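Local structure of dipeptidase AC. Metallo peptidase. MEROPS family M19 (Rhodobacter sphaeroides, 3LY0) at residues A[81-86]-A[175-180]; A[164-169]-A[210-215]; A[242-247]-A[267-272]. The protein probably hydrolyses dipeptides as a zinc-dependent metallodipeptidase of family M19, and binds here a phosphinate mimic of L-Ala-D-Ala at its zinc ions. All blocks are in the same frame, centred on the assembly; numbering follows the deposited sequence.

Interaction 1: residues A[81-86]-A[175-180]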
loop_
_atom_site.group_PDB
_atom_site.type_symbol
_atom_site.label_atom_id
_atom_site.label_comp_id
_atom_site.label_asym_id
_atom_site.label_seq_id
_atom_site.Cartn_x
_atom_site.Cartn_y
_atom_site.Cartn_z
ATOM N N LEU A 81 3.122 -10.653 16.870
ATOM C CA LEU A 81 2.063 -9.826 17.423
ATOM C C LEU A 81 0.732 -10.548 17.310
ATOM O O LEU A 81 0.464 -11.208 16.313
ATOM C CB LEU A 81 1.985 -8.481 16.705
ATOM C CG LEU A 81 2.956 -7.392 17.168
ATOM C CD1 LEU A 81 4.392 -7.906 17.240
ATOM C CD2 LEU A 81 2.834 -6.134 16.290
ATOM N N PRO A 82 -0.104 -10.437 18.350
ATOM C CA PRO A 82 -1.425 -11.067 18.343
ATOM C C PRO A 82 -2.324 -10.416 17.296
ATOM O O PRO A 82 -2.191 -9.221 17.052
ATOM C CB PRO A 82 -1.966 -10.747 19.742
ATOM C CG PRO A 82 -0.764 -10.397 20.564
ATOM C CD PRO A 82 0.161 -9.722 19.607
ATOM N N LEU A 83 -3.220 -11.185 16.690
ATOM C CA LEU A 83 -4.217 -10.605 15.785
ATOM C C LEU A 83 -5.315 -9.939 16.603
ATOM O O LEU A 83 -5.784 -10.507 17.592
ATOM C CB LEU A 83 -4.832 -11.688 14.901
ATOM C CG LEU A 83 -3.919 -12.292 13.834
ATOM C CD1 LEU A 83 -4.499 -13.608 13.298
ATOM C CD2 LEU A 83 -3.687 -11.286 12.704
ATOM N N PRO A 84 -5.736 -8.735 16.197
ATOM C CA PRO A 84 -6.875 -8.088 16.851
ATOM C C PRO A 84 -8.168 -8.808 16.511
ATOM O O PRO A 84 -8.226 -9.601 15.563
ATOM C CB PRO A 84 -6.905 -6.685 16.224
ATOM C CG PRO A 84 -5.641 -6.541 15.444
ATOM C CD PRO A 84 -5.196 -7.931 15.090
ATOM N N PRO A 85 -9.224 -8.527 17.279
ATOM C CA PRO A 85 -10.549 -9.062 16.961
ATOM C C PRO A 85 -11.113 -8.459 15.673
ATOM O O PRO A 85 -10.727 -7.358 15.271
ATOM C CB PRO A 85 -11.417 -8.614 18.146
ATOM C CG PRO A 85 -10.501 -8.082 19.164
ATOM C CD PRO A 85 -9.218 -7.695 18.491
ATOM N N MET A 86 -12.025 -9.190 15.041
ATOM C CA MET A 86 -12.708 -8.723 13.843
ATOM C C MET A 86 -13.517 -7.457 14.146
ATOM O O MET A 86 -14.124 -7.336 15.208
ATOM C CB MET A 86 -13.623 -9.842 13.300
ATOM C CG MET A 86 -14.303 -9.559 11.941
ATOM S SD MET A 86 -15.243 -10.975 11.286
ATOM C CE MET A 86 -15.327 -11.975 12.769
ATOM N N GLY A 175 -5.859 -12.156 7.392
ATOM C CA GLY A 175 -4.581 -11.497 7.182
ATOM C C GLY A 175 -3.485 -12.092 8.049
ATOM O O GLY A 175 -3.745 -12.772 9.053
ATOM N N VAL A 176 -2.240 -11.825 7.681
ATOM C CA VAL A 176 -1.128 -12.359 8.450
ATOM C C VAL A 176 -0.955 -11.567 9.728
ATOM O O VAL A 176 -1.122 -10.354 9.742
ATOM C CB VAL A 176 0.217 -12.328 7.664
ATOM C CG1 VAL A 176 0.149 -13.203 6.430
ATOM C CG2 VAL A 176 0.651 -10.887 7.326
ATOM N N PRO A 177 -0.611 -12.247 10.823
ATOM C CA PRO A 177 -0.127 -11.492 11.974
ATOM C C PRO A 177 1.259 -10.958 11.658
ATOM O O PRO A 177 1.938 -11.517 10.785
ATOM C CB PRO A 177 -0.024 -12.562 13.064
ATOM C CG PRO A 177 0.253 -13.825 12.294
ATOM C CD PRO A 177 -0.575 -13.704 11.049
ATOM N N PHE A 178 1.678 -9.898 12.335
ATOM C CA PHE A 178 3.042 -9.403 12.183
ATOM C C PHE A 178 3.988 -10.294 12.965
ATOM O O PHE A 178 3.901 -10.372 14.191
ATOM C CB PHE A 178 3.150 -7.970 12.685
ATOM C CG PHE A 178 2.311 -7.010 11.915
ATOM C CD1 PHE A 178 2.726 -6.556 10.670
ATOM C CD2 PHE A 178 1.094 -6.576 12.416
ATOM C CE1 PHE A 178 1.948 -5.678 9.945
ATOM C CE2 PHE A 178 0.314 -5.693 11.699
ATOM C CZ PHE A 178 0.739 -5.243 10.459
ATOM N N ARG A 179 4.887 -10.969 12.256
ATOM C CA ARG A 179 5.808 -11.898 12.896
ATOM C C ARG A 179 7.129 -11.922 12.142
ATOM O O ARG A 179 7.167 -11.749 10.929
ATOM C CB ARG A 179 5.181 -13.292 12.912
ATOM C CG ARG A 179 6.091 -14.432 13.288
ATOM C CD ARG A 179 5.326 -15.742 13.156
ATOM N NE ARG A 179 4.143 -15.741 14.012
ATOM C CZ ARG A 179 2.944 -16.209 13.671
ATOM N NH1 ARG A 179 2.730 -16.748 12.477
ATOM N NH2 ARG A 179 1.950 -16.153 14.541
ATOM N N PHE A 180 8.223 -12.133 12.865
ATOM C CA PHE A 180 9.521 -12.345 12.232
ATOM C C PHE A 180 10.360 -13.254 13.119
ATOM O O PHE A 180 10.472 -12.992 14.310
ATOM C CB PHE A 180 10.278 -11.031 12.042
ATOM C CG PHE A 180 11.581 -11.197 11.301
ATOM C CD1 PHE A 180 11.639 -10.993 9.930
ATOM C CD2 PHE A 180 12.733 -11.596 11.967
ATOM C CE1 PHE A 180 12.821 -11.161 9.242
ATOM C CE2 PHE A 180 13.931 -11.773 11.285
ATOM C CZ PHE A 180 13.978 -11.554 9.915
HETATM O O HOH W 1 -0.344 -9.216 14.194
HETATM O O HOH W 2 1.121 -13.926 16.200
#
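The carbonyl oxygen of Leu-81 is gripped by two waters, and each water leads on to the segment 175-180. Water 1 donates to Leu-81 O and accepts from Phe-178 N (2.8 Å), so one solvent molecule bridges the two backbones. Water 2 also donates to Leu-81 O, at 2.8 Å, and takes a weak bond from Arg-179 NH2, which is also salt-bridged to Glu-80. The direct link is Leu-81 N to Phe-178 O, 2.8 Å long with 170° at the hydrogen, and it continues the pairing of the short strands 79-80 and 179-180. Side chains meet more loosely. Leu-81 CD2 lies 4.1 Å from Phe-178 CB, while the Phe-178 ring leads away to touch the phosphinate inhibitor. Leu-83 reaches further along: with CG anti to the carbonyl carbon (chi1 -70°), its CD2 comes to 3.6 Å from Pro-177 CA and also lies near the carbonyl oxygens of Gly-175 and Val-176. Pro-177 CB touches both Leu-83 CD2 and, at 3.6 Å, Leu-81 O. Phe-70, Met-73 and Met-74 of helix 68-75 pack on Leu-81, so the contact runs from the two-stranded antiparallel sheet beside that helix toward the loop leading into helix 89-109.

Interaction 2: residues A[164-169]-A[210-215]. With ZN (zinc ion), chain E; LY0 ((2R)-3-[(R)-[(1R)-1-aminoethyl](hydroxy)phosphoryl]-2-methylpropanoic acid), chain C.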
loop_
_atom_site.group_PDB
_atom_site.type_symbol
_atom_site.label_atom_id
_atom_site.label_comp_id
_atom_site.label_asym_id
_atom_site.label_seq_id
_atom_site.Cartn_x
_atom_site.Cartn_y
_atom_site.Cartn_z
ATOM N N PRO A 164 -8.786 -7.105 0.627
ATOM C CA PRO A 164 -9.847 -7.728 1.430
ATOM C C PRO A 164 -9.558 -7.736 2.928
ATOM O O PRO A 164 -10.493 -7.659 3.736
ATOM C CB PRO A 164 -9.904 -9.155 0.883
ATOM C CG PRO A 164 -9.448 -9.020 -0.540
ATOM C CD PRO A 164 -8.391 -7.932 -0.524
ATOM N N VAL A 165 -8.290 -7.863 3.303
ATOM C CA VAL A 165 -7.930 -7.862 4.709
ATOM C C VAL A 165 -6.747 -6.959 5.023
ATOM O O VAL A 165 -5.886 -6.710 4.172
ATOM C CB VAL A 165 -7.591 -9.283 5.219
ATOM C CG1 VAL A 165 -8.733 -10.253 4.934
ATOM C CG2 VAL A 165 -6.257 -9.788 4.618
ATOM N N TRP A 166 -6.722 -6.476 6.261
ATOM C CA TRP A 166 -5.527 -5.942 6.880
ATOM C C TRP A 166 -4.975 -7.125 7.695
ATOM O O TRP A 166 -5.360 -8.274 7.442
ATOM C CB TRP A 166 -5.878 -4.717 7.739
ATOM C CG TRP A 166 -4.688 -4.080 8.347
ATOM C CD1 TRP A 166 -3.654 -3.465 7.684
ATOM C CD2 TRP A 166 -4.378 -3.998 9.742
ATOM N NE1 TRP A 166 -2.721 -3.014 8.588
ATOM C CE2 TRP A 166 -3.133 -3.337 9.856
ATOM C CE3 TRP A 166 -5.018 -4.435 10.907
ATOM C CZ2 TRP A 166 -2.526 -3.088 11.086
ATOM C CZ3 TRP A 166 -4.399 -4.192 12.136
ATOM C CH2 TRP A 166 -3.171 -3.524 12.211
ATOM N N SER A 167 -4.088 -6.868 8.653
ATOM C CA SER A 167 -3.558 -7.954 9.483
ATOM C C SER A 167 -4.523 -8.231 10.646
ATOM O O SER A 167 -4.210 -7.980 11.815
ATOM C CB SER A 167 -2.146 -7.610 9.954
ATOM O OG SER A 167 -1.205 -7.804 8.898
ATOM N N ARG A 168 -5.708 -8.734 10.293
ATOM C CA ARG A 168 -6.834 -8.839 11.215
ATOM C C ARG A 168 -7.942 -9.583 10.476
ATOM O O ARG A 168 -8.123 -9.377 9.283
ATOM C CB ARG A 168 -7.288 -7.424 11.593
ATOM C CG ARG A 168 -8.508 -7.336 12.501
ATOM C CD ARG A 168 -8.785 -5.874 12.850
ATOM N NE ARG A 168 -9.021 -5.084 11.642
ATOM C CZ ARG A 168 -8.679 -3.813 11.485
ATOM N NH1 ARG A 168 -8.082 -3.144 12.461
ATOM N NH2 ARG A 168 -8.943 -3.208 10.331
ATOM N N PRO A 169 -8.666 -10.480 11.169
ATOM C CA PRO A 169 -9.682 -11.267 10.460
ATOM C C PRO A 169 -10.847 -10.403 9.973
ATOM O O PRO A 169 -11.203 -9.434 10.646
ATOM C CB PRO A 169 -10.164 -12.255 11.534
ATOM C CG PRO A 169 -9.861 -11.582 12.834
ATOM C CD PRO A 169 -8.555 -10.866 12.588
ATOM N N LEU A 210 -3.272 -7.739 -2.475
ATOM C CA LEU A 210 -2.933 -8.916 -1.684
ATOM C C LEU A 210 -2.058 -8.621 -0.467
ATOM O O LEU A 210 -1.850 -9.503 0.366
ATOM C CB LEU A 210 -2.223 -9.936 -2.574
ATOM C CG LEU A 210 -2.990 -10.364 -3.827
ATOM C CD1 LEU A 210 -2.040 -10.994 -4.835
ATOM C CD2 LEU A 210 -4.081 -11.340 -3.445
ATOM N N SER A 211 -1.513 -7.406 -0.357
ATOM C CA SER A 211 -0.734 -7.074 0.836
ATOM C C SER A 211 -1.588 -7.293 2.089
ATOM O O SER A 211 -2.737 -6.838 2.161
ATOM C CB SER A 211 -0.191 -5.637 0.791
ATOM O OG SER A 211 0.778 -5.475 -0.237
ATOM N N HIS A 212 -1.002 -8.020 3.041
ATOM C CA HIS A 212 -1.625 -8.454 4.310
ATOM C C HIS A 212 -2.345 -9.779 4.242
ATOM O O HIS A 212 -2.519 -10.416 5.268
ATOM C CB HIS A 212 -2.570 -7.414 4.915
ATOM C CG HIS A 212 -1.874 -6.184 5.385
ATOM N ND1 HIS A 212 -1.310 -6.086 6.639
ATOM C CD2 HIS A 212 -1.673 -4.990 4.779
ATOM C CE1 HIS A 212 -0.758 -4.891 6.771
ATOM N NE2 HIS A 212 -0.986 -4.200 5.666
ATOM N N LEU A 213 -2.791 -10.176 3.055
ATOM C CA LEU A 213 -3.504 -11.442 2.917
ATOM C C LEU A 213 -2.527 -12.582 3.182
ATOM O O LEU A 213 -1.381 -12.526 2.758
ATOM C CB LEU A 213 -4.101 -11.548 1.517
ATOM C CG LEU A 213 -5.115 -12.669 1.272
ATOM C CD1 LEU A 213 -6.294 -12.623 2.248
ATOM C CD2 LEU A 213 -5.603 -12.595 -0.156
ATOM N N ASN A 214 -2.978 -13.596 3.913
ATOM C CA ASN A 214 -2.120 -14.745 4.168
ATOM C C ASN A 214 -1.969 -15.616 2.919
ATOM O O ASN A 214 -2.567 -15.351 1.872
ATOM C CB ASN A 214 -2.584 -15.529 5.403
ATOM C CG ASN A 214 -3.911 -16.260 5.199
ATOM O OD1 ASN A 214 -4.364 -16.491 4.071
ATOM N ND2 ASN A 214 -4.531 -16.649 6.321
ATOM N N GLU A 215 -1.138 -16.645 3.018
ATOM C CA GLU A 215 -0.763 -17.392 1.826
ATOM C C GLU A 215 -1.936 -18.182 1.237
ATOM O O GLU A 215 -2.096 -18.273 0.013
ATOM C CB GLU A 215 0.421 -18.317 2.118
ATOM C CG GLU A 215 1.028 -18.917 0.856
ATOM C CD GLU A 215 2.381 -19.567 1.074
ATOM O OE1 GLU A 215 2.953 -19.425 2.166
ATOM O OE2 GLU A 215 2.872 -20.209 0.126
HETATM ZN ZN ZN E . -0.436 -2.108 5.272
HETATM P P LY0 C . 0.081 -0.410 7.400
HETATM C C1 LY0 C . -1.081 0.355 9.822
HETATM N N1 LY0 C . -2.126 1.086 7.696
HETATM C C2 LY0 C . -0.883 0.787 8.385
HETATM C C4 LY0 C . 1.808 -0.501 8.021
HETATM C C5 LY0 C . 2.339 -1.889 8.243
HETATM C C6 LY0 C . 2.066 -2.813 7.088
HETATM C C7 LY0 C . 3.751 -1.942 8.767
HETATM O O31 LY0 C . 0.015 0.094 5.977
HETATM O O32 LY0 C . -0.626 -1.804 7.465
HETATM O O61 LY0 C . 2.230 -4.149 7.261
HETATM O O62 LY0 C . 1.664 -2.386 5.992
HETATM O O HOH W 3 -4.713 -4.811 2.444
#
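His-212 ND1 donates to Ser-167 OG across 2.8 Å, and the oxygen lies only 3° out of the imidazole plane. That leaves His-212 NE2, on the other side of the ring, to bind zinc at 2.2 Å. Ser-167 OG is also hydrogen-bonded to Val-176 O, so the serine is a second-shell residue that fixes the rotation of a first-shell ligand. The histidine's CB points at the facing loop and rests against Val-165 O. Trp-166 starts out in the other direction, but with CG anti to the backbone N (chi1 -177°) its indole swings back, bringing Trp-166 CD1 over one face of the His-212 imidazole, 3.3 Å above the plane and toward the rim. The two rings meet obliquely, planes at 43°. From this position Trp-166 NE1 donates to the phosphinate oxygen O32 of the inhibitor at 2.7 Å, in the plane of the indole. Next to it, Val-165 CG2 packs on Leu-213 CD1 (3.7 Å), the two side chains crossing at about a right angle. Water 3 donates to Val-165 O and to Ser-211 O. Glu-139 and His-233 complete the protein ligands of this zinc. Loops following parallel strands 159-163 and 207-208 thus supply an inhibitor-binding donor and a zinc ligand, consistent with the family's TIM-barrel clan, whose sites lie at strand ends.

Interaction 3: residues A[242-247]-A[267-272]. With LY0 ((2R)-3-[(R)-[(1R)-1-aminoethyl](hydroxy)phosphoryl]-2-methylpropanoic acid), chain C.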
loop_
_atom_site.group_PDB
_atom_site.type_symbol
_atom_site.label_atom_id
_atom_site.label_comp_id
_atom_site.label_asym_id
_atom_site.label_seq_id
_atom_site.Cartn_x
_atom_site.Cartn_y
_atom_site.Cartn_z
ATOM N N SER A 242 9.785 -11.886 6.819
ATOM C CA SER A 242 8.626 -11.373 7.545
ATOM C C SER A 242 7.355 -12.019 7.003
ATOM O O SER A 242 7.246 -12.260 5.805
ATOM C CB SER A 242 8.523 -9.859 7.350
ATOM O OG SER A 242 7.228 -9.384 7.706
ATOM N N THR A 243 6.385 -12.286 7.872
ATOM C CA THR A 243 5.085 -12.796 7.415
ATOM C C THR A 243 4.416 -11.901 6.359
ATOM O O THR A 243 3.548 -12.366 5.612
ATOM C CB THR A 243 4.108 -12.948 8.590
ATOM O OG1 THR A 243 4.109 -11.733 9.351
ATOM C CG2 THR A 243 4.571 -14.098 9.504
ATOM N N ARG A 244 4.812 -10.630 6.323
ATOM C CA ARG A 244 4.229 -9.658 5.394
ATOM C C ARG A 244 4.813 -9.697 3.981
ATOM O O ARG A 244 4.246 -9.108 3.053
ATOM C CB ARG A 244 4.332 -8.256 5.977
ATOM C CG ARG A 244 3.174 -7.917 6.904
ATOM C CD ARG A 244 1.924 -7.572 6.102
ATOM N NE ARG A 244 1.958 -6.204 5.582
ATOM C CZ ARG A 244 2.173 -5.860 4.313
ATOM N NH1 ARG A 244 2.398 -6.775 3.377
ATOM N NH2 ARG A 244 2.135 -4.577 3.977
ATOM N N ASN A 245 5.946 -10.371 3.813
ATOM C CA ASN A 245 6.607 -10.422 2.508
ATOM C C ASN A 245 6.170 -11.599 1.629
ATOM O O ASN A 245 5.395 -12.463 2.063
ATOM C CB ASN A 245 8.125 -10.358 2.697
ATOM C CG ASN A 245 8.595 -8.970 3.095
ATOM O OD1 ASN A 245 7.881 -7.980 2.897
ATOM N ND2 ASN A 245 9.798 -8.884 3.638
ATOM N N LEU A 246 6.649 -11.605 0.388
ATOM C CA LEU A 246 6.184 -12.547 -0.618
ATOM C C LEU A 246 7.263 -13.585 -0.916
ATOM O O LEU A 246 8.412 -13.235 -1.167
ATOM C CB LEU A 246 5.830 -11.793 -1.908
ATOM C CG LEU A 246 4.618 -10.859 -1.829
ATOM C CD1 LEU A 246 4.625 -9.874 -2.984
ATOM C CD2 LEU A 246 3.325 -11.648 -1.802
ATOM N N THR A 247 6.881 -14.855 -0.916
ATOM C CA THR A 247 7.835 -15.916 -1.256
ATOM C C THR A 247 8.077 -15.945 -2.760
ATOM O O THR A 247 7.320 -15.351 -3.542
ATOM C CB THR A 247 7.318 -17.297 -0.841
ATOM O OG1 THR A 247 6.209 -17.661 -1.677
ATOM C CG2 THR A 247 6.869 -17.293 0.615
ATOM N N THR A 267 10.940 -0.396 7.534
ATOM C CA THR A 267 12.207 -0.959 7.988
ATOM C C THR A 267 12.069 -2.460 8.263
ATOM O O THR A 267 12.934 -3.262 7.875
ATOM C CB THR A 267 12.671 -0.224 9.261
ATOM O OG1 THR A 267 11.573 -0.164 10.180
ATOM C CG2 THR A 267 13.073 1.203 8.915
ATOM N N SER A 268 10.968 -2.830 8.911
ATOM C CA SER A 268 10.734 -4.210 9.332
ATOM C C SER A 268 10.704 -5.193 8.171
ATOM O O SER A 268 10.966 -6.378 8.356
ATOM C CB SER A 268 9.408 -4.301 10.077
ATOM O OG SER A 268 9.399 -3.394 11.170
ATOM N N PHE A 269 10.380 -4.701 6.977
ATOM C CA PHE A 269 10.179 -5.579 5.831
ATOM C C PHE A 269 11.335 -5.497 4.844
ATOM O O PHE A 269 11.354 -6.229 3.859
ATOM C CB PHE A 269 8.865 -5.237 5.114
ATOM C CG PHE A 269 7.654 -5.256 6.014
ATOM C CD1 PHE A 269 7.629 -6.021 7.176
ATOM C CD2 PHE A 269 6.526 -4.508 5.682
ATOM C CE1 PHE A 269 6.501 -6.039 7.996
ATOM C CE2 PHE A 269 5.400 -4.518 6.491
ATOM C CZ PHE A 269 5.389 -5.276 7.654
ATOM N N LEU A 270 12.284 -4.601 5.117
ATOM C CA LEU A 270 13.458 -4.392 4.263
ATOM C C LEU A 270 14.734 -4.997 4.848
ATOM O O LEU A 270 15.515 -5.607 4.136
ATOM C CB LEU A 270 13.699 -2.892 4.061
ATOM C CG LEU A 270 12.762 -2.117 3.128
ATOM C CD1 LEU A 270 13.016 -0.623 3.218
ATOM C CD2 LEU A 270 12.927 -2.586 1.689
ATOM N N ARG A 271 14.945 -4.791 6.145
ATOM C CA ARG A 271 16.179 -5.246 6.788
ATOM C C ARG A 271 16.222 -6.765 6.843
ATOM O O ARG A 271 15.223 -7.417 7.116
ATOM C CB ARG A 271 16.251 -4.690 8.210
ATOM C CG ARG A 271 16.337 -3.182 8.288
ATOM C CD ARG A 271 16.123 -2.705 9.712
ATOM N NE ARG A 271 17.160 -3.244 10.587
ATOM C CZ ARG A 271 18.042 -2.502 11.246
ATOM N NH1 ARG A 271 18.004 -1.181 11.152
ATOM N NH2 ARG A 271 18.956 -3.089 12.007
ATOM N N GLU A 272 17.388 -7.344 6.597
ATOM C CA GLU A 272 17.482 -8.792 6.665
ATOM C C GLU A 272 17.212 -9.301 8.084
ATOM O O GLU A 272 16.751 -10.428 8.259
ATOM C CB GLU A 272 18.842 -9.272 6.166
ATOM C CG GLU A 272 19.013 -9.153 4.656
ATOM C CD GLU A 272 20.369 -9.652 4.186
ATOM O OE1 GLU A 272 21.070 -10.311 4.980
ATOM O OE2 GLU A 272 20.734 -9.381 3.024
HETATM P P LY0 C . 0.081 -0.410 7.400
HETATM C C1 LY0 C . -1.081 0.355 9.822
HETATM N N1 LY0 C . -2.126 1.086 7.696
HETATM C C2 LY0 C . -0.883 0.787 8.385
HETATM C C4 LY0 C . 1.808 -0.501 8.021
HETATM C C5 LY0 C . 2.339 -1.889 8.243
HETATM C C6 LY0 C . 2.066 -2.813 7.088
HETATM C C7 LY0 C . 3.751 -1.942 8.767
HETATM O O31 LY0 C . 0.015 0.094 5.977
HETATM O O32 LY0 C . -0.626 -1.804 7.465
HETATM O O61 LY0 C . 2.230 -4.149 7.261
HETATM O O62 LY0 C . 1.664 -2.386 5.992
#
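Ser-242 opens an ST turn and meets the ring of Phe-269: its OG, which accepts from Arg-244 N at 3.0 Å, lies 3.4 Å from Phe-269 CD1. The same residue starts a type I beta turn, closed by Asn-245 N to Ser-242 O, and the turn presents Arg-244 to the inhibitor. Arg-244 CB sits over the face of the Phe-269 ring, 3.8 Å from its centroid and 21° off the normal, a CH-pi contact. Beyond it the chain bends at chi2 and chi3, and the guanidinium plane stands 60° from the ring. Arg-244 NE donates to carboxylate oxygen O61 of the inhibitor at 2.7 Å and Arg-244 NH2 to O62 at 3.0 Å, a two-point grip in which NH2 also bonds His-233 O. A leucine in its place would probably leave the inhibitor's carboxylate without this charged mate and His-233 O without this donor. The phenylalanine closes on the same group, Phe-269 CE2 approaching O61 to 3.3 Å. Asn-245 comes next, its OD1 taken by Asn-235 N. Asn-245 ND2, shared with Thr-240 O, donates to Phe-269 O at 3.1 Å, 18° out of that carbonyl's plane.

In the fold
Interactions 2 and 3 share the inhibitor: Trp-166 holds a phosphinate oxygen and Arg-244 the carboxylate, and the zinc ion held by His-212 binds both the phosphinate and the carboxylate end. Their centres are 15 Å apart, yet His-212 CE1 comes to 3.2 Å from Arg-244 NE. Interaction 1 is joined to both. Its centre lies 9 Å from that of interaction 2, where Val-176 N probably bonds His-212 O at 2.8 Å. Toward interaction 3, Thr-243 OG1 is probably hydrogen-bonded to Pro-177 O, 2.6 Å away. Segment 175-180 therefore runs between the other two contacts, and its Phe-178 brings interaction 1 to the pocket, its side chain about 3 Å from the inhibitor at nearest atoms.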